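Side-chain contacts in whirlin (Mus musculus, PDB 6FDD), which helps hair-cell stereocilia of the inner ear to elongate and persist, working in hearing and vision as a scaffold member of the USH2 complex: residues A[24-27]-A[28-32]; A[45-48]-A[49-53]. One frame throughout, in Å; residues are numbered along the deposited sequence. Where two conformers were deposited one is given.

Interaction 1 of 2, residues A[24-27]-A[28-32]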
loop_
_atom_site.group_PDB
_atom_site.type_symbol
_atom_site.label_atom_id
_atom_site.label_comp_id
_atom_site.label_asym_id
_atom_site.label_seq_id
_atom_site.Cartn_x
_atom_site.Cartn_y
_atom_site.Cartn_z
ATOM N N GLN A 24 7.429 -1.624 13.097
ATOM C CA GLN A 24 6.259 -2.512 13.187
ATOM C C GLN A 24 5.190 -2.181 12.138
ATOM O O GLN A 24 4.641 -3.096 11.524
ATOM C CB GLN A 24 5.695 -2.542 14.618
ATOM C CG GLN A 24 6.653 -3.250 15.598
ATOM C CD GLN A 24 6.612 -4.760 15.473
ATOM O OE1 GLN A 24 5.704 -5.411 15.976
ATOM N NE2 GLN A 24 7.572 -5.365 14.786
ATOM N N GLU A 25 4.921 -0.892 11.903
ATOM C CA GLU A 25 3.946 -0.460 10.881
ATOM C C GLU A 25 4.475 -0.809 9.482
ATOM O O GLU A 25 3.718 -1.255 8.624
ATOM C CB GLU A 25 3.705 1.051 10.966
ATOM C CG GLU A 25 2.911 1.512 12.177
ATOM C CD GLU A 25 2.779 3.022 12.217
ATOM O OE1 GLU A 25 3.784 3.724 11.954
ATOM O OE2 GLU A 25 1.647 3.502 12.447
ATOM N N ARG A 26 5.788 -0.607 9.253
ATOM C CA ARG A 26 6.432 -0.950 7.982
ATOM C C ARG A 26 6.317 -2.471 7.734
ATOM O O ARG A 26 5.972 -2.885 6.626
ATOM C CB ARG A 26 7.897 -0.477 7.985
ATOM C CG ARG A 26 8.628 -0.726 6.664
ATOM C CD ARG A 26 9.958 0.012 6.553
ATOM N NE ARG A 26 10.809 -0.096 7.748
ATOM C CZ ARG A 26 11.641 -1.103 8.014
ATOM N NH1 ARG A 26 11.735 -2.134 7.183
ATOM N NH2 ARG A 26 12.359 -1.102 9.128
ATOM N N ALA A 27 6.523 -3.291 8.795
ATOM C CA ALA A 27 6.368 -4.750 8.707
ATOM C C ALA A 27 4.921 -5.101 8.291
ATOM O O ALA A 27 4.734 -5.982 7.454
ATOM C CB ALA A 27 6.710 -5.400 10.045
ATOM N N THR A 28 3.906 -4.389 8.848
ATOM C CA THR A 28 2.494 -4.632 8.465
ATOM C C THR A 28 2.265 -4.315 6.981
ATOM O O THR A 28 1.676 -5.124 6.251
ATOM C CB THR A 28 1.552 -3.858 9.406
ATOM O OG1 THR A 28 1.774 -4.307 10.741
ATOM C CG2 THR A 28 0.073 -4.049 9.045
HETATM N N MSE A 29 2.752 -3.158 6.522
HETATM C CA MSE A 29 2.606 -2.792 5.116
HETATM C C MSE A 29 3.241 -3.837 4.202
HETATM O O MSE A 29 2.594 -4.278 3.257
HETATM C CB MSE A 29 3.207 -1.410 4.823
HETATM C CG MSE A 29 3.101 -1.045 3.352
HETATM SE SE MSE A 29 3.809 0.712 3.060
HETATM C CE MSE A 29 2.086 1.548 3.140
HETATM N N MSE A 30 4.493 -4.246 4.499
HETATM C CA MSE A 30 5.219 -5.219 3.674
HETATM C C MSE A 30 4.530 -6.580 3.678
HETATM O O MSE A 30 4.446 -7.215 2.629
HETATM C CB MSE A 30 6.701 -5.312 4.074
HETATM C CG MSE A 30 7.463 -3.991 3.891
HETATM SE SE MSE A 30 7.206 -3.181 2.115
HETATM C CE MSE A 30 8.388 -4.332 1.080
ATOM N N TYR A 31 3.938 -6.965 4.828
ATOM C CA TYR A 31 3.181 -8.211 4.952
ATOM C C TYR A 31 2.002 -8.231 3.979
ATOM O O TYR A 31 1.861 -9.191 3.212
ATOM C CB TYR A 31 2.693 -8.408 6.419
ATOM C CG TYR A 31 1.695 -9.537 6.547
ATOM C CD1 TYR A 31 2.071 -10.857 6.311
ATOM C CD2 TYR A 31 0.353 -9.280 6.833
ATOM C CE1 TYR A 31 1.149 -11.895 6.390
ATOM C CE2 TYR A 31 -0.583 -10.318 6.904
ATOM C CZ TYR A 31 -0.179 -11.618 6.690
ATOM O OH TYR A 31 -1.114 -12.612 6.732
ATOM N N TYR A 32 1.141 -7.178 4.014
ATOM C CA TYR A 32 -0.036 -7.121 3.129
ATOM C C TYR A 32 0.344 -7.061 1.664
ATOM O O TYR A 32 -0.284 -7.728 0.837
ATOM C CB TYR A 32 -0.978 -5.995 3.527
ATOM C CG TYR A 32 -1.776 -6.388 4.759
ATOM C CD1 TYR A 32 -2.712 -7.424 4.708
ATOM C CD2 TYR A 32 -1.550 -5.776 5.984
ATOM C CE1 TYR A 32 -3.413 -7.828 5.848
ATOM C CE2 TYR A 32 -2.267 -6.159 7.130
ATOM C CZ TYR A 32 -3.183 -7.195 7.055
ATOM O OH TYR A 32 -3.899 -7.598 8.164
#

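Interaction 2 of 2, residues A[45-48]-A[49-53]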
loop_
_atom_site.group_PDB
_atom_site.type_symbol
_atom_site.label_atom_id
_atom_site.label_comp_id
_atom_site.label_asym_id
_atom_site.label_seq_id
_atom_site.Cartn_x
_atom_site.Cartn_y
_atom_site.Cartn_z
ATOM N N ALA A 45 -8.787 -6.232 -0.910
ATOM C CA ALA A 45 -8.525 -6.658 0.474
ATOM C C ALA A 45 -7.231 -5.989 0.967
ATOM O O ALA A 45 -7.166 -5.522 2.114
ATOM C CB ALA A 45 -8.437 -8.169 0.562
HETATM N N MSE A 46 -6.227 -5.882 0.074
HETATM C CA MSE A 46 -4.960 -5.235 0.420
HETATM C C MSE A 46 -5.170 -3.750 0.732
HETATM O O MSE A 46 -4.636 -3.236 1.730
HETATM C CB MSE A 46 -3.933 -5.422 -0.718
HETATM C CG MSE A 46 -2.525 -4.993 -0.317
HETATM SE SE MSE A 46 -1.521 -4.385 -1.868
HETATM C CE MSE A 46 -2.576 -2.752 -2.327
ATOM N N VAL A 47 -5.946 -3.046 -0.125
ATOM C CA VAL A 47 -6.234 -1.631 0.065
ATOM C C VAL A 47 -6.934 -1.407 1.420
ATOM O O VAL A 47 -6.551 -0.496 2.162
ATOM C CB VAL A 47 -7.049 -1.078 -1.125
ATOM C CG1 VAL A 47 -7.740 0.236 -0.770
ATOM C CG2 VAL A 47 -6.138 -0.898 -2.353
HETATM N N MSE A 48 -7.960 -2.216 1.718
HETATM C CA MSE A 48 -8.695 -2.080 2.990
HETATM C C MSE A 48 -7.778 -2.246 4.208
HETATM O O MSE A 48 -7.879 -1.474 5.166
HETATM C CB MSE A 48 -9.880 -3.035 3.020
HETATM C CG MSE A 48 -10.920 -2.670 1.965
HETATM SE SE MSE A 48 -12.544 -3.668 2.166
HETATM C CE MSE A 48 -11.903 -5.419 1.840
ATOM N N ALA A 49 -6.828 -3.186 4.135
ATOM C CA ALA A 49 -5.859 -3.408 5.214
ATOM C C ALA A 49 -4.968 -2.177 5.369
ATOM O O ALA A 49 -4.692 -1.755 6.490
ATOM C CB ALA A 49 -5.023 -4.634 4.918
ATOM N N LEU A 50 -4.552 -1.572 4.242
ATOM C CA LEU A 50 -3.723 -0.356 4.273
ATOM C C LEU A 50 -4.490 0.843 4.814
ATOM O O LEU A 50 -3.904 1.662 5.518
ATOM C CB LEU A 50 -3.104 -0.057 2.900
ATOM C CG LEU A 50 -2.066 -1.101 2.416
ATOM C CD1 LEU A 50 -1.455 -0.677 1.134
ATOM C CD2 LEU A 50 -0.928 -1.305 3.432
ATOM N N PHE A 51 -5.816 0.934 4.541
ATOM C CA PHE A 51 -6.644 2.005 5.106
ATOM C C PHE A 51 -6.657 1.915 6.656
ATOM O O PHE A 51 -6.728 2.940 7.339
ATOM C CB PHE A 51 -8.086 1.886 4.576
ATOM C CG PHE A 51 -8.346 2.322 3.144
ATOM C CD1 PHE A 51 -7.478 3.188 2.495
ATOM C CD2 PHE A 51 -9.523 1.958 2.492
ATOM C CE1 PHE A 51 -7.751 3.640 1.193
ATOM C CE2 PHE A 51 -9.793 2.405 1.184
ATOM C CZ PHE A 51 -8.902 3.237 0.545
ATOM N N GLU A 52 -6.585 0.687 7.195
ATOM C CA GLU A 52 -6.552 0.458 8.651
ATOM C C GLU A 52 -5.194 0.864 9.238
ATOM O O GLU A 52 -5.112 1.310 10.381
ATOM C CB GLU A 52 -6.842 -1.013 8.984
ATOM C CG GLU A 52 -8.246 -1.461 8.616
ATOM C CD GLU A 52 -9.389 -0.846 9.410
ATOM O OE1 GLU A 52 -9.139 -0.197 10.452
ATOM O OE2 GLU A 52 -10.552 -1.076 9.011
ATOM N N LEU A 53 -4.137 0.713 8.456
ATOM C CA LEU A 53 -2.774 1.029 8.893
ATOM C C LEU A 53 -2.424 2.516 8.784
ATOM O O LEU A 53 -1.811 3.080 9.693
ATOM C CB LEU A 53 -1.785 0.196 8.046
ATOM C CG LEU A 53 -0.298 0.367 8.344
ATOM C CD1 LEU A 53 0.059 -0.225 9.717
ATOM C CD2 LEU A 53 0.541 -0.281 7.252
#

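Interaction 1 of 2, residues A[24-27]-A[28-32]
Within helix 23-37 of HHD2, the second harmonin-homology domain of whirlin, R26 and M30 stand one turn apart and show regular alpha-helical packing. Four i to i+4 backbone bonds join 24-27 to 28-32. The straightest runs from M30 N to R26 O at 2.9 Å, with 168° at the hydrogen. M30, a selenomethionine, sets its CG beside its own backbone N (chi1 -62°), which lays that carbon 3.3 Å from R26 O, flanking the carbonyl that the amide already holds. The two side chains meet only through their stems, R26 CG to M30 CG at 4.4 Å. The arginine's aliphatic stem suits this packing while its charged end can reach toward solvent; M30, though exposed, is unbranched and can bend beside the turn.

A27 presents a small methyl to the exposed side, while its carbonyl receives Y31 N and has Y31 CB 3.3 Å from its oxygen. T28 brings a branched, compact group to the next turn. Its OG1 lies 3.2 Å from Q24 O, and its methyl CG2 meets the edge of the Y32 ring in plane. Over one face of that ring, near the centre, comes Y31 CD2.

E25 uses its carboxylate outside the turn. OE1 accepts a hydrogen bond from T22 N, just ahead of the helix's first residue, and OE2 forms a salt bridge with K59. Buried M29, likewise a selenomethionine, sends its unbranched chain away from the turn among the apolar side chains of L21, L54 and, on helix 62-67, L62 and V66. Helix 43-53 packs alongside, with L50 and L53 against M29, L53 also against T28, and A49 against Y32.

Interaction 2 of 2, residues A[45-48]-A[49-53]
V47 holds CG1 anti to its backbone N (chi1 162°), and F51, one turn on, keeps CG beside its own N (chi1 -75°); the two side chains therefore lie side by side and point the same way. V47 CG1 sits over one face of the F51 ring in a CH-pi contact, 3.8 Å from the centroid and 24° off the ring normal. It is displaced toward the rim, and its closest ring atom is F51 CZ at 3.5 Å. A beta-branched valine fits here because one of its two methyls can be laid on the ring while the stem stays short. The flat ring in turn offers a broad face to that methyl.

The backbone beneath is regular helix. F51 N gives its hydrogen to V47 O at 2.9 Å, and F51 CG lies 3.5 Å from the same oxygen, so the ring rises directly beside the carbonyl. The neighbouring bond, L50 N to M46 O, measures 3.0 Å, and L50 CG packs 3.4 Å from M46 O. A49, with only a methyl, rests its CB 3.5 Å from M46 O and leaves room for Y32 of helix 23-37.

An alanine at F51 is likely to leave V47 CG1 without the ring face it rests on and to open a gap beside L63.

V47 also touches F78 and L81 of helix 75-81, while L50 and F51 both meet L63 of helix 62-67. On this flank of helix 43-53 the side chains meet by dispersion and CH-pi attraction, with no polar side-chain bond among them, so the contact depends on how closely the surfaces fit, whereas the carbonyls of 45-48 each accept an amide from 49-52.

Interactions 1 and 2 lie on successive helices of the chain, 23-37 and 43-53, and their centres are 11 Å apart. The two helices touch directly. L53 CD2 comes 3.6 Å from E25 O, and the same methyl lies 3.7 Å from M29 N, so a leucine at the end of the later helix packs on the backbone of the earlier one. Farther along, Y32 CD1 meets A49 CB at 3.6 Å, an aromatic ring set against a methyl, the short side chain letting the ring come close to the other helix. No ligand or active site is involved; together they form part of the helix-helix packing of HHD2, with M29 and L50 buried while much of 24-32 stays at the surface.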